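RagB/SusD domain protein (Flavobacterium johnsoniae, PDB 5J90) binds chitin as a SusD homolog, probably an outer-membrane lipoprotein that presents the polysaccharide to the uptake machinery of a chitin-utilization locus. Local coordinates at residues N38-L43 with L120-E125; G126-T131 with N204-R209; I327-A332 with F429-E434; Y116-I121 with G194-W199. All blocks are in the same frame, centred on the assembly; numbering follows the deposited sequence.

In the fold
All four contacts are buried, yet their chemistry changes with their place in the fold. Interactions 4, 1 and 2 follow one another along helix 113-134, the first two sharing Leu120 and Ile121; interactions 2 and 4 both pair it with helix 196-213, whereas interaction 1 sets a loop against it. Interaction 4, about 21 Å from the centre of the chain, is apolar packing of aromatic and aliphatic side chains. Further along the same helix pair, interaction 2 adds a histidine-arginine hydrogen bond. Interaction 3, about 6 Å from the chain centre, joins a bulged strand edge to a helix start largely through water, and its Glu431 and Glu434 form salt bridges with Arg129 and Arg209 of interaction 2.

Interaction 1: residues N38-L43 with L120-E125; sequences NNIQVL and LILKVE
Ile40 plugs the loop that follows helix 33-37 into the flank of helix 113-134, one of the long helices of the SusD-like, TPR-related fold, where Leu122 and Glu125 receive it. Its side chain crosses both of theirs at about a right angle, and its two branches share the work. The longer branch ends in CD1, which meets Leu122 CD2 at 3.9 Å and, at a similar distance, the aliphatic CG of Glu125. With CG1 beside the backbone N (chi1 -64°), CG2 falls anti to that N and faces the carboxylate of Glu125, 3.8 Å from OE2. Glu125 therefore offers both a methylene and an oxygen to the same isoleucine: its first torsion, CG anti to the backbone N, sets CG against Ile40 CD1, and the bend at the second (chi2 58°) brings the carboxylate, with OE2, back toward CG2 of Ile40. Beyond this pair, Leu329 packs against Glu125. The loop is held on its own side as well: Ile40 O is hydrogen-bonded to Gln52 NE2 and more weakly to Arg129 NH2, Val42 N bonds to Gln52 OE1, and the turn closes where Leu43 N donates to Asn38 O at 3.1 Å.

Interaction 2: residues G126-T131 with N204-R209; sequences GMHRMT and NTLRLR
His128 meets two residues of helix 196-213 in different ways: Arg209 at its edge and Leu206 over a face. Arg209 NH1 donates to His128 NE2 at 3.2 Å, a moderately bent bond with an N-H...N angle of 145°. The donor rises 23° out of the imidazole plane, whereas the acceptor lies near the guanidinium plane. Leu206 CD1 makes a CH-pi contact 4.2 Å from the ring centroid, and comes within 3.9 Å of His128 CE1. On the opposite face sits CG of Arg129, 3.8 Å above the plane of the His128 ring and displaced toward its rim, which leaves the imidazole layered between two aliphatic groups. Both helices, 113-134 and 196-213, run in the same general direction, and helix 154-177, between them in sequence, touches both, an all-helical layering consistent with the TPR relationship of SusD proteins. The ring is oriented from within its own helix. His128 CG lies between the backbone N and the carbonyl carbon (chi1 84°), which swings the ring back along its own helix, where ND1 bonds the carbonyl O of Val124, one turn earlier. With ND1 donating and NE2 accepting, the imidazole is probably neutral. Arg209 is positioned by acids: its NH2 forms a salt bridge with Glu334 OE1, and its NE forms another with Glu434 OE1 at 3.3 Å. Met330 packs on the guanidinium, and Met161 of helix 154-177 touches the histidine.

Interaction 3: residues I327-A332 with F429-E434; sequences IYLMNA and FPEGQE
Leu329 and Glu431 bring their backbones to 6.7 Å between CA atoms, where a classic beta bulge of Leu329 and Met330 opposite Phe244 faces an inverse gamma turn centred on Glu431, which is also the N-cap of helix 432-442. A cis peptide bond joins Phe429 to Pro430 just before it. Direct contact is sparse: Glu431 CG lies 4.1 Å from Tyr328 O and slightly farther from Leu329 CD2. The glutamate chain bends at its second torsion (chi2 -60°) and folds its carboxylate back over the helix start. Glu434 N donates to Glu431 OE1 at 3.0 Å from the syn side, 30° out of the carboxylate plane, while Gln433 N reaches OE2 from above that plane. OE2 also accepts from Gln53 NE2 and forms a salt bridge with Arg129 NH1, so the buried charge is shared among several donors. Replacing Glu431 with an alanine would probably leave the amides of Gln433 and Glu434 uncapped and Arg129 without this acidic mate. Two waters bridge the segments. One, between bulge and helix start, donates to both Leu329 O and Glu431 OE1, at 2.7 Å from each. The other lies between Asn331, past the bulge, and Phe429, before the cis-proline: it accepts from Asn331 ND2 and donates to Phe429 O, at 2.9 Å from that oxygen.

Interaction 4: residues Y116-I121 with G194-W199; sequences YALSLI and GKYESW
Trp199 takes Leu118 on a face and Ile121 at its edge. Leu118 CD2 lies over the indole of Trp199, displaced toward the rim of the ring system and above its five-membered ring, whose centroid is 3.7 Å away. This is a close CH-pi contact, only 22° off the normal. Ile121 CG2 approaches in the plane instead, 3.9 Å from Trp199 CE3, and its other branch ends with CD1 3.8 Å from the carbonyl O of the same tryptophan. Lys195 O also lies in the ring plane at an edge, and Tyr192 meets the indole edge-to-face. Leu118 divides its methyls between two aromatic residues: its CG is anti to its own carbonyl carbon (chi1 -69°), and from there CD2 reaches the indole while CD1 comes to 4.2 Å from Tyr196 CE1, the side chains of Leu118 and Tyr196 crossing nearly at right angles. The indole N-H, bonded to Asp188 OD2, helps to set the rotation of the ring. A serine in place of Trp199 would probably deprive Asp188 of that bond and open a gap beside Leu118 and Ile121. Farther along, Leu122 touches the distal rim of the indole at CH2. Such packing of aromatic on aliphatic side chains, seating the first turn of helix 196-213 on helix 113-134, belongs to the helix-on-helix packing of the TPR-like SusD fold.

Interaction 1: residues N38-L43 with L120-E125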
loop_
_atom_site.group_PDB
_atom_site.type_symbol
_atom_site.label_atom_id
_atom_site.label_comp_id
_atom_site.label_asym_id
_atom_site.label_seq_id
_atom_site.Cartn_x
_atom_site.Cartn_y
_atom_site.Cartn_z
ATOM N N ASN A 38 24.234 21.869 8.376
ATOM C CA ASN A 38 23.986 21.939 9.811
ATOM C C ASN A 38 22.579 21.530 10.232
ATOM O O ASN A 38 22.268 21.515 11.421
ATOM C CB ASN A 38 24.283 23.348 10.343
ATOM C CG ASN A 38 25.763 23.636 10.426
ATOM O OD1 ASN A 38 26.574 22.727 10.619
ATOM N ND2 ASN A 38 26.127 24.901 10.267
ATOM N N ASN A 39 21.734 21.195 9.259
ATOM C CA ASN A 39 20.323 20.930 9.571
ATOM C C ASN A 39 19.703 19.706 8.918
ATOM O O ASN A 39 18.490 19.559 8.934
ATOM C CB ASN A 39 19.453 22.168 9.309
ATOM C CG ASN A 39 19.761 23.305 10.267
ATOM O OD1 ASN A 39 19.263 23.337 11.399
ATOM N ND2 ASN A 39 20.595 24.235 9.828
ATOM N N ILE A 40 20.517 18.828 8.344
ATOM C CA ILE A 40 20.012 17.509 7.955
ATOM C C ILE A 40 19.618 16.799 9.244
ATOM O O ILE A 40 18.464 16.393 9.423
ATOM C CB ILE A 40 21.052 16.716 7.152
ATOM C CG1 ILE A 40 21.335 17.440 5.836
ATOM C CG2 ILE A 40 20.578 15.274 6.908
ATOM C CD1 ILE A 40 22.655 17.056 5.209
ATOM N N GLN A 41 20.580 16.667 10.156
ATOM C CA GLN A 41 20.279 16.544 11.574
ATOM C C GLN A 41 20.589 17.896 12.191
ATOM O O GLN A 41 21.690 18.422 12.012
ATOM C CB GLN A 41 21.131 15.461 12.236
ATOM C CG GLN A 41 20.760 14.078 11.769
ATOM C CD GLN A 41 21.436 13.000 12.579
ATOM O OE1 GLN A 41 22.514 13.205 13.143
ATOM N NE2 GLN A 41 20.805 11.840 12.656
ATOM N N VAL A 42 19.626 18.482 12.892
ATOM C CA VAL A 42 19.854 19.801 13.478
ATOM C C VAL A 42 20.920 19.721 14.561
ATOM O O VAL A 42 20.738 19.065 15.584
ATOM C CB VAL A 42 18.558 20.410 14.030
ATOM C CG1 VAL A 42 18.862 21.711 14.771
ATOM C CG2 VAL A 42 17.572 20.647 12.892
ATOM N N LEU A 43 22.053 20.374 14.322
ATOM C CA LEU A 43 23.182 20.236 15.230
ATOM C C LEU A 43 23.036 21.105 16.465
ATOM O O LEU A 43 23.527 20.748 17.541
ATOM C CB LEU A 43 24.492 20.534 14.501
ATOM C CG LEU A 43 24.818 19.574 13.360
ATOM C CD1 LEU A 43 26.203 19.872 12.803
ATOM C CD2 LEU A 43 24.707 18.118 13.797
ATOM N N LEU A 120 22.036 19.827 -5.186
ATOM C CA LEU A 120 21.063 18.763 -5.451
ATOM C C LEU A 120 21.342 17.517 -4.614
ATOM O O LEU A 120 20.423 16.881 -4.091
ATOM C CB LEU A 120 21.033 18.401 -6.938
ATOM C CG LEU A 120 20.411 19.442 -7.872
ATOM C CD1 LEU A 120 20.555 18.993 -9.317
ATOM C CD2 LEU A 120 18.943 19.675 -7.510
ATOM N N ILE A 121 22.613 17.150 -4.491
ATOM C CA ILE A 121 22.967 15.987 -3.687
ATOM C C ILE A 121 22.589 16.208 -2.223
ATOM O O ILE A 121 21.980 15.344 -1.583
ATOM C CB ILE A 121 24.461 15.631 -3.830
ATOM C CG1 ILE A 121 24.783 15.336 -5.296
ATOM C CG2 ILE A 121 24.817 14.443 -2.946
ATOM C CD1 ILE A 121 26.291 15.186 -5.578
ATOM N N LEU A 122 22.937 17.374 -1.687
ATOM C CA LEU A 122 22.561 17.710 -0.316
ATOM C C LEU A 122 21.046 17.792 -0.141
ATOM O O LEU A 122 20.510 17.384 0.892
ATOM C CB LEU A 122 23.206 19.032 0.100
ATOM C CG LEU A 122 24.614 18.903 0.649
ATOM C CD1 LEU A 122 25.220 20.290 0.804
ATOM C CD2 LEU A 122 24.580 18.166 1.980
ATOM N N LYS A 123 20.368 18.332 -1.152
ATOM C CA LYS A 123 18.915 18.432 -1.147
ATOM C C LYS A 123 18.284 17.047 -1.002
ATOM O O LYS A 123 17.410 16.845 -0.148
ATOM C CB LYS A 123 18.430 19.088 -2.437
ATOM C CG LYS A 123 16.923 19.290 -2.530
ATOM C CD LYS A 123 16.558 19.711 -3.950
ATOM C CE LYS A 123 15.081 20.087 -4.081
ATOM N NZ LYS A 123 14.728 20.351 -5.497
ATOM N N VAL A 124 18.728 16.098 -1.822
ATOM C CA VAL A 124 18.164 14.757 -1.766
ATOM C C VAL A 124 18.515 14.093 -0.424
ATOM O O VAL A 124 17.672 13.425 0.186
ATOM C CB VAL A 124 18.614 13.917 -2.967
ATOM C CG1 VAL A 124 18.130 12.472 -2.821
ATOM C CG2 VAL A 124 18.084 14.534 -4.262
ATOM N N GLU A 125 19.733 14.304 0.063
ATOM C CA GLU A 125 20.111 13.748 1.361
ATOM C C GLU A 125 19.191 14.238 2.476
ATOM O O GLU A 125 18.752 13.453 3.317
ATOM C CB GLU A 125 21.574 14.071 1.684
ATOM C CG GLU A 125 21.968 13.842 3.145
ATOM C CD GLU A 125 21.747 12.417 3.659
ATOM O OE1 GLU A 125 21.546 11.471 2.853
ATOM O OE2 GLU A 125 21.775 12.252 4.905
#

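Interaction 2: residues G126-T131 with N204-R209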
loop_
_atom_site.group_PDB
_atom_site.type_symbol
_atom_site.label_atom_id
_atom_site.label_comp_id
_atom_site.label_asym_id
_atom_site.label_seq_id
_atom_site.Cartn_x
_atom_site.Cartn_y
_atom_site.Cartn_z
ATOM N N GLY A 126 18.874 15.529 2.489
ATOM C CA GLY A 126 17.987 16.037 3.521
ATOM C C GLY A 126 16.522 15.721 3.273
ATOM O O GLY A 126 15.780 15.359 4.201
ATOM N N MET A 127 16.079 15.855 2.028
ATOM C CA MET A 127 14.646 15.751 1.754
ATOM C C MET A 127 14.094 14.328 1.611
ATOM O O MET A 127 12.897 14.121 1.832
ATOM C CB MET A 127 14.235 16.647 0.576
ATOM C CG MET A 127 14.571 18.137 0.798
ATOM S SD MET A 127 13.877 18.858 2.311
ATOM C CE MET A 127 12.125 18.806 1.939
ATOM N N HIS A 128 14.936 13.343 1.280
ATOM C CA HIS A 128 14.418 11.968 1.284
ATOM C C HIS A 128 13.965 11.584 2.693
ATOM O O HIS A 128 12.979 10.866 2.869
ATOM C CB HIS A 128 15.401 10.934 0.687
ATOM C CG HIS A 128 16.434 10.425 1.655
ATOM N ND1 HIS A 128 17.601 11.108 1.931
ATOM C CD2 HIS A 128 16.466 9.306 2.421
ATOM C CE1 HIS A 128 18.311 10.426 2.817
ATOM N NE2 HIS A 128 17.646 9.328 3.128
ATOM N N ARG A 129 14.657 12.100 3.709
ATOM C CA ARG A 129 14.251 11.878 5.095
ATOM C C ARG A 129 12.858 12.455 5.346
ATOM O O ARG A 129 12.012 11.828 5.998
ATOM C CB ARG A 129 15.276 12.501 6.049
ATOM C CG ARG A 129 16.609 11.751 6.068
ATOM C CD ARG A 129 17.781 12.630 6.558
ATOM N NE ARG A 129 17.481 13.375 7.789
ATOM C CZ ARG A 129 17.607 12.897 9.024
ATOM N NH1 ARG A 129 18.022 11.654 9.242
ATOM N NH2 ARG A 129 17.314 13.664 10.071
ATOM N N MET A 130 12.614 13.648 4.812
ATOM C CA MET A 130 11.319 14.302 4.955
ATOM C C MET A 130 10.185 13.473 4.358
ATOM O O MET A 130 9.183 13.214 5.028
ATOM C CB MET A 130 11.366 15.688 4.312
ATOM C CG MET A 130 10.163 16.573 4.659
ATOM S SD MET A 130 10.190 17.224 6.361
ATOM C CE MET A 130 11.585 18.353 6.263
ATOM N N THR A 131 10.332 13.040 3.109
ATOM C CA THR A 131 9.262 12.236 2.529
ATOM C C THR A 131 9.151 10.856 3.181
ATOM O O THR A 131 8.048 10.325 3.338
ATOM C CB THR A 131 9.341 12.134 0.990
ATOM O OG1 THR A 131 8.269 11.307 0.514
ATOM C CG2 THR A 131 10.646 11.500 0.539
ATOM N N ASN A 204 25.905 8.243 -5.804
ATOM C CA ASN A 204 25.607 6.892 -6.270
ATOM C C ASN A 204 25.081 6.020 -5.131
ATOM O O ASN A 204 24.136 5.235 -5.309
ATOM C CB ASN A 204 26.858 6.225 -6.860
ATOM C CG ASN A 204 27.381 6.923 -8.106
ATOM O OD1 ASN A 204 26.641 7.589 -8.834
ATOM N ND2 ASN A 204 28.675 6.751 -8.368
ATOM N N THR A 205 25.695 6.138 -3.955
ATOM C CA THR A 205 25.316 5.295 -2.831
ATOM C C THR A 205 23.932 5.699 -2.300
ATOM O O THR A 205 23.124 4.848 -1.927
ATOM C CB THR A 205 26.363 5.365 -1.706
ATOM O OG1 THR A 205 27.666 5.162 -2.266
ATOM C CG2 THR A 205 26.109 4.277 -0.668
ATOM N N LEU A 206 23.661 7.001 -2.299
ATOM C CA LEU A 206 22.342 7.515 -1.932
ATOM C C LEU A 206 21.290 7.010 -2.924
ATOM O O LEU A 206 20.194 6.605 -2.509
ATOM C CB LEU A 206 22.386 9.045 -1.896
ATOM C CG LEU A 206 21.132 9.824 -1.513
ATOM C CD1 LEU A 206 20.523 9.305 -0.226
ATOM C CD2 LEU A 206 21.470 11.316 -1.408
ATOM N N ARG A 207 21.614 7.006 -4.222
ATOM C CA ARG A 207 20.713 6.410 -5.206
ATOM C C ARG A 207 20.412 4.947 -4.864
ATOM O O ARG A 207 19.271 4.508 -4.945
ATOM C CB ARG A 207 21.294 6.483 -6.624
ATOM C CG ARG A 207 20.327 5.912 -7.669
ATOM C CD ARG A 207 20.946 5.732 -9.067
ATOM N NE ARG A 207 21.631 6.934 -9.528
ATOM C CZ ARG A 207 21.033 8.039 -9.962
ATOM N NH1 ARG A 207 19.706 8.129 -10.011
ATOM N NH2 ARG A 207 21.782 9.079 -10.333
ATOM N N LEU A 208 21.442 4.192 -4.491
ATOM C CA LEU A 208 21.250 2.794 -4.133
ATOM C C LEU A 208 20.333 2.629 -2.921
ATOM O O LEU A 208 19.458 1.750 -2.913
ATOM C CB LEU A 208 22.611 2.111 -3.909
ATOM C CG LEU A 208 22.601 0.620 -3.550
ATOM C CD1 LEU A 208 21.927 -0.217 -4.645
ATOM C CD2 LEU A 208 24.025 0.131 -3.299
ATOM N N ARG A 209 20.506 3.479 -1.908
ATOM C CA ARG A 209 19.603 3.482 -0.762
ATOM C C ARG A 209 18.154 3.723 -1.196
ATOM O O ARG A 209 17.245 2.998 -0.784
ATOM C CB ARG A 209 20.034 4.550 0.253
ATOM C CG ARG A 209 19.012 4.748 1.371
ATOM C CD ARG A 209 19.308 5.972 2.229
ATOM N NE ARG A 209 20.404 5.728 3.171
ATOM C CZ ARG A 209 20.832 6.634 4.041
ATOM N NH1 ARG A 209 20.268 7.834 4.075
ATOM N NH2 ARG A 209 21.830 6.343 4.870
#

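Interaction 3: residues I327-A332 with F429-E434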
loop_
_atom_site.group_PDB
_atom_site.type_symbol
_atom_site.label_atom_id
_atom_site.label_comp_id
_atom_site.label_asym_id
_atom_site.label_seq_id
_atom_site.Cartn_x
_atom_site.Cartn_y
_atom_site.Cartn_z
ATOM N N ILE A 327 29.555 13.790 12.617
ATOM C CA ILE A 327 28.238 13.154 12.678
ATOM C C ILE A 327 28.024 12.365 11.389
ATOM O O ILE A 327 27.884 12.941 10.309
ATOM C CB ILE A 327 27.117 14.196 12.857
ATOM C CG1 ILE A 327 27.321 15.029 14.130
ATOM C CG2 ILE A 327 25.758 13.518 12.892
ATOM C CD1 ILE A 327 28.106 16.309 13.918
ATOM N N TYR A 328 28.032 11.044 11.513
ATOM C CA TYR A 328 27.921 10.168 10.340
ATOM C C TYR A 328 26.476 10.039 9.888
ATOM O O TYR A 328 25.572 9.804 10.697
ATOM C CB TYR A 328 28.516 8.792 10.633
ATOM C CG TYR A 328 30.028 8.806 10.644
ATOM C CD1 TYR A 328 30.726 9.296 11.736
ATOM C CD2 TYR A 328 30.757 8.377 9.543
ATOM C CE1 TYR A 328 32.110 9.331 11.741
ATOM C CE2 TYR A 328 32.136 8.406 9.536
ATOM C CZ TYR A 328 32.802 8.884 10.643
ATOM O OH TYR A 328 34.179 8.926 10.649
ATOM N N LEU A 329 26.264 10.208 8.589
ATOM C CA LEU A 329 24.925 10.116 8.023
ATOM C C LEU A 329 24.770 8.947 7.049
ATOM O O LEU A 329 23.653 8.508 6.785
ATOM C CB LEU A 329 24.534 11.436 7.356
ATOM C CG LEU A 329 24.399 12.611 8.320
ATOM C CD1 LEU A 329 24.213 13.903 7.535
ATOM C CD2 LEU A 329 23.250 12.381 9.293
ATOM N N MET A 330 25.877 8.441 6.513
ATOM C CA MET A 330 25.847 7.225 5.694
ATOM C C MET A 330 27.234 6.584 5.697
ATOM O O MET A 330 28.179 7.136 5.123
ATOM C CB MET A 330 25.399 7.528 4.265
ATOM C CG MET A 330 25.297 6.284 3.381
ATOM S SD MET A 330 24.894 6.659 1.657
ATOM C CE MET A 330 23.163 7.051 1.790
ATOM N N ASN A 331 27.350 5.429 6.342
ATOM C CA ASN A 331 28.625 4.722 6.430
ATOM C C ASN A 331 28.882 3.826 5.235
ATOM O O ASN A 331 27.945 3.305 4.631
ATOM C CB ASN A 331 28.659 3.826 7.665
ATOM C CG ASN A 331 28.482 4.583 8.955
ATOM O OD1 ASN A 331 29.056 5.657 9.148
ATOM N ND2 ASN A 331 27.707 4.011 9.863
ATOM N N ALA A 332 30.152 3.599 4.918
ATOM C CA ALA A 332 30.496 2.649 3.875
ATOM C C ALA A 332 29.865 1.270 4.112
ATOM O O ALA A 332 29.495 0.589 3.154
ATOM C CB ALA A 332 32.018 2.544 3.743
ATOM N N PHE A 429 24.112 2.666 13.745
ATOM C CA PHE A 429 23.928 3.391 14.996
ATOM C C PHE A 429 24.864 4.599 15.008
ATOM O O PHE A 429 26.017 4.481 14.582
ATOM C CB PHE A 429 24.233 2.459 16.176
ATOM C CG PHE A 429 24.048 3.108 17.518
ATOM C CD1 PHE A 429 25.134 3.669 18.186
ATOM C CD2 PHE A 429 22.797 3.163 18.112
ATOM C CE1 PHE A 429 24.969 4.278 19.419
ATOM C CE2 PHE A 429 22.628 3.773 19.348
ATOM C CZ PHE A 429 23.721 4.330 19.999
ATOM N N PRO A 430 24.390 5.764 15.500
ATOM C CA PRO A 430 23.112 6.088 16.146
ATOM C C PRO A 430 22.085 6.765 15.219
ATOM O O PRO A 430 21.191 7.467 15.704
ATOM C CB PRO A 430 23.548 7.092 17.216
ATOM C CG PRO A 430 24.598 7.889 16.508
ATOM C CD PRO A 430 25.322 6.906 15.584
ATOM N N GLU A 431 22.207 6.565 13.910
ATOM C CA GLU A 431 21.343 7.273 12.952
ATOM C C GLU A 431 19.972 6.584 12.773
ATOM O O GLU A 431 19.752 5.779 11.863
ATOM C CB GLU A 431 22.074 7.452 11.616
ATOM C CG GLU A 431 21.625 8.665 10.806
ATOM C CD GLU A 431 20.150 8.607 10.442
ATOM O OE1 GLU A 431 19.805 7.962 9.424
ATOM O OE2 GLU A 431 19.330 9.191 11.180
ATOM N N GLY A 432 19.048 6.931 13.653
ATOM C CA GLY A 432 17.791 6.215 13.747
ATOM C C GLY A 432 16.846 6.330 12.568
ATOM O O GLY A 432 16.034 5.434 12.367
ATOM N N GLN A 433 16.940 7.402 11.788
ATOM C CA GLN A 433 15.994 7.603 10.693
ATOM C C GLN A 433 16.110 6.517 9.620
ATOM O O GLN A 433 15.104 5.926 9.230
ATOM C CB GLN A 433 16.158 9.006 10.102
ATOM C CG GLN A 433 15.261 9.304 8.897
ATOM C CD GLN A 433 13.775 9.360 9.231
ATOM O OE1 GLN A 433 13.372 9.585 10.381
ATOM N NE2 GLN A 433 12.950 9.160 8.212
ATOM N N GLU A 434 17.323 6.228 9.165
ATOM C CA GLU A 434 17.488 5.188 8.164
ATOM C C GLU A 434 17.075 3.828 8.724
ATOM O O GLU A 434 16.456 3.032 8.033
ATOM C CB GLU A 434 18.926 5.160 7.659
ATOM C CG GLU A 434 19.157 4.171 6.512
ATOM C CD GLU A 434 18.236 4.388 5.322
ATOM O OE1 GLU A 434 17.720 5.510 5.126
ATOM O OE2 GLU A 434 18.031 3.425 4.554
HETATM O O HOH W 1 21.771 6.854 7.885
HETATM O O HOH W 2 26.725 5.757 12.064
#

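Interaction 4: residues Y116-I121 with G194-W199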
loop_
_atom_site.group_PDB
_atom_site.type_symbol
_atom_site.label_atom_id
_atom_site.label_comp_id
_atom_site.label_asym_id
_atom_site.label_seq_id
_atom_site.Cartn_x
_atom_site.Cartn_y
_atom_site.Cartn_z
ATOM N N TYR A 116 25.354 24.035 -8.236
ATOM C CA TYR A 116 23.999 23.520 -8.408
ATOM C C TYR A 116 23.982 22.009 -8.165
ATOM O O TYR A 116 23.159 21.501 -7.406
ATOM C CB TYR A 116 23.472 23.860 -9.802
ATOM C CG TYR A 116 22.115 23.270 -10.134
ATOM C CD1 TYR A 116 21.044 23.386 -9.253
ATOM C CD2 TYR A 116 21.901 22.622 -11.342
ATOM C CE1 TYR A 116 19.796 22.856 -9.569
ATOM C CE2 TYR A 116 20.661 22.093 -11.668
ATOM C CZ TYR A 116 19.617 22.209 -10.774
ATOM O OH TYR A 116 18.382 21.680 -11.094
ATOM N N ALA A 117 24.890 21.290 -8.809
ATOM C CA ALA A 117 24.996 19.844 -8.621
ATOM C C ALA A 117 25.171 19.453 -7.155
ATOM O O ALA A 117 24.484 18.559 -6.652
ATOM C CB ALA A 117 26.145 19.287 -9.453
ATOM N N LEU A 118 26.081 20.126 -6.456
ATOM C CA LEU A 118 26.331 19.802 -5.062
ATOM C C LEU A 118 25.086 20.085 -4.220
ATOM O O LEU A 118 24.760 19.317 -3.303
ATOM C CB LEU A 118 27.557 20.562 -4.531
ATOM C CG LEU A 118 28.854 20.056 -5.168
ATOM C CD1 LEU A 118 29.967 21.097 -5.037
ATOM C CD2 LEU A 118 29.289 18.735 -4.544
ATOM N N SER A 119 24.382 21.172 -4.535
ATOM C CA SER A 119 23.157 21.506 -3.804
ATOM C C SER A 119 22.094 20.425 -3.996
ATOM O O SER A 119 21.352 20.128 -3.057
ATOM C CB SER A 119 22.606 22.892 -4.185
ATOM O OG SER A 119 21.936 22.884 -5.432
ATOM N N LEU A 120 22.036 19.827 -5.186
ATOM C CA LEU A 120 21.063 18.763 -5.451
ATOM C C LEU A 120 21.342 17.517 -4.614
ATOM O O LEU A 120 20.423 16.881 -4.091
ATOM C CB LEU A 120 21.033 18.401 -6.938
ATOM C CG LEU A 120 20.411 19.442 -7.872
ATOM C CD1 LEU A 120 20.555 18.993 -9.317
ATOM C CD2 LEU A 120 18.943 19.675 -7.510
ATOM N N ILE A 121 22.613 17.150 -4.491
ATOM C CA ILE A 121 22.967 15.987 -3.687
ATOM C C ILE A 121 22.589 16.208 -2.223
ATOM O O ILE A 121 21.980 15.344 -1.583
ATOM C CB ILE A 121 24.461 15.631 -3.830
ATOM C CG1 ILE A 121 24.783 15.336 -5.296
ATOM C CG2 ILE A 121 24.817 14.443 -2.946
ATOM C CD1 ILE A 121 26.291 15.186 -5.578
ATOM N N GLY A 194 35.967 18.917 -0.588
ATOM C CA GLY A 194 35.741 19.480 -1.902
ATOM C C GLY A 194 35.913 18.534 -3.079
ATOM O O GLY A 194 35.677 18.931 -4.215
ATOM N N LYS A 195 36.296 17.285 -2.818
ATOM C CA LYS A 195 36.571 16.336 -3.902
ATOM C C LYS A 195 35.295 15.882 -4.627
ATOM O O LYS A 195 34.465 15.161 -4.053
ATOM C CB LYS A 195 37.318 15.115 -3.367
ATOM C CG LYS A 195 37.888 14.210 -4.449
ATOM C CD LYS A 195 38.712 13.084 -3.845
ATOM C CE LYS A 195 39.448 12.310 -4.928
ATOM N NZ LYS A 195 40.075 11.067 -4.390
ATOM N N TYR A 196 35.147 16.292 -5.880
ATOM C CA TYR A 196 33.940 15.981 -6.639
ATOM C C TYR A 196 33.705 14.477 -6.756
ATOM O O TYR A 196 32.561 14.018 -6.691
ATOM C CB TYR A 196 33.996 16.594 -8.037
ATOM C CG TYR A 196 33.982 18.112 -8.086
ATOM C CD1 TYR A 196 33.504 18.875 -7.027
ATOM C CD2 TYR A 196 34.454 18.779 -9.212
ATOM C CE1 TYR A 196 33.497 20.277 -7.094
ATOM C CE2 TYR A 196 34.455 20.161 -9.285
ATOM C CZ TYR A 196 33.980 20.906 -8.231
ATOM O OH TYR A 196 33.992 22.286 -8.331
ATOM N N GLU A 197 34.770 13.710 -6.957
ATOM C CA GLU A 197 34.641 12.266 -7.115
ATOM C C GLU A 197 33.996 11.618 -5.883
ATOM O O GLU A 197 33.170 10.710 -6.026
ATOM C CB GLU A 197 36.014 11.649 -7.407
ATOM C CG GLU A 197 35.985 10.145 -7.619
ATOM C CD GLU A 197 37.363 9.561 -7.858
ATOM O OE1 GLU A 197 38.278 10.323 -8.246
ATOM O OE2 GLU A 197 37.531 8.345 -7.640
ATOM N N SER A 198 34.343 12.095 -4.686
ATOM C CA SER A 198 33.757 11.556 -3.464
ATOM C C SER A 198 32.286 11.948 -3.331
ATOM O O SER A 198 31.469 11.167 -2.838
ATOM C CB SER A 198 34.539 12.024 -2.245
ATOM O OG SER A 198 35.861 11.513 -2.308
ATOM N N TRP A 199 31.949 13.152 -3.778
ATOM C CA TRP A 199 30.562 13.580 -3.811
ATOM C C TRP A 199 29.740 12.731 -4.792
ATOM O O TRP A 199 28.590 12.386 -4.508
ATOM C CB TRP A 199 30.478 15.076 -4.124
ATOM C CG TRP A 199 30.637 15.915 -2.886
ATOM C CD1 TRP A 199 31.797 16.446 -2.384
ATOM C CD2 TRP A 199 29.595 16.298 -1.983
ATOM N NE1 TRP A 199 31.531 17.145 -1.229
ATOM C CE2 TRP A 199 30.188 17.065 -0.958
ATOM C CE3 TRP A 199 28.214 16.069 -1.942
ATOM C CZ2 TRP A 199 29.449 17.606 0.093
ATOM C CZ3 TRP A 199 27.482 16.607 -0.897
ATOM C CH2 TRP A 199 28.102 17.366 0.105
#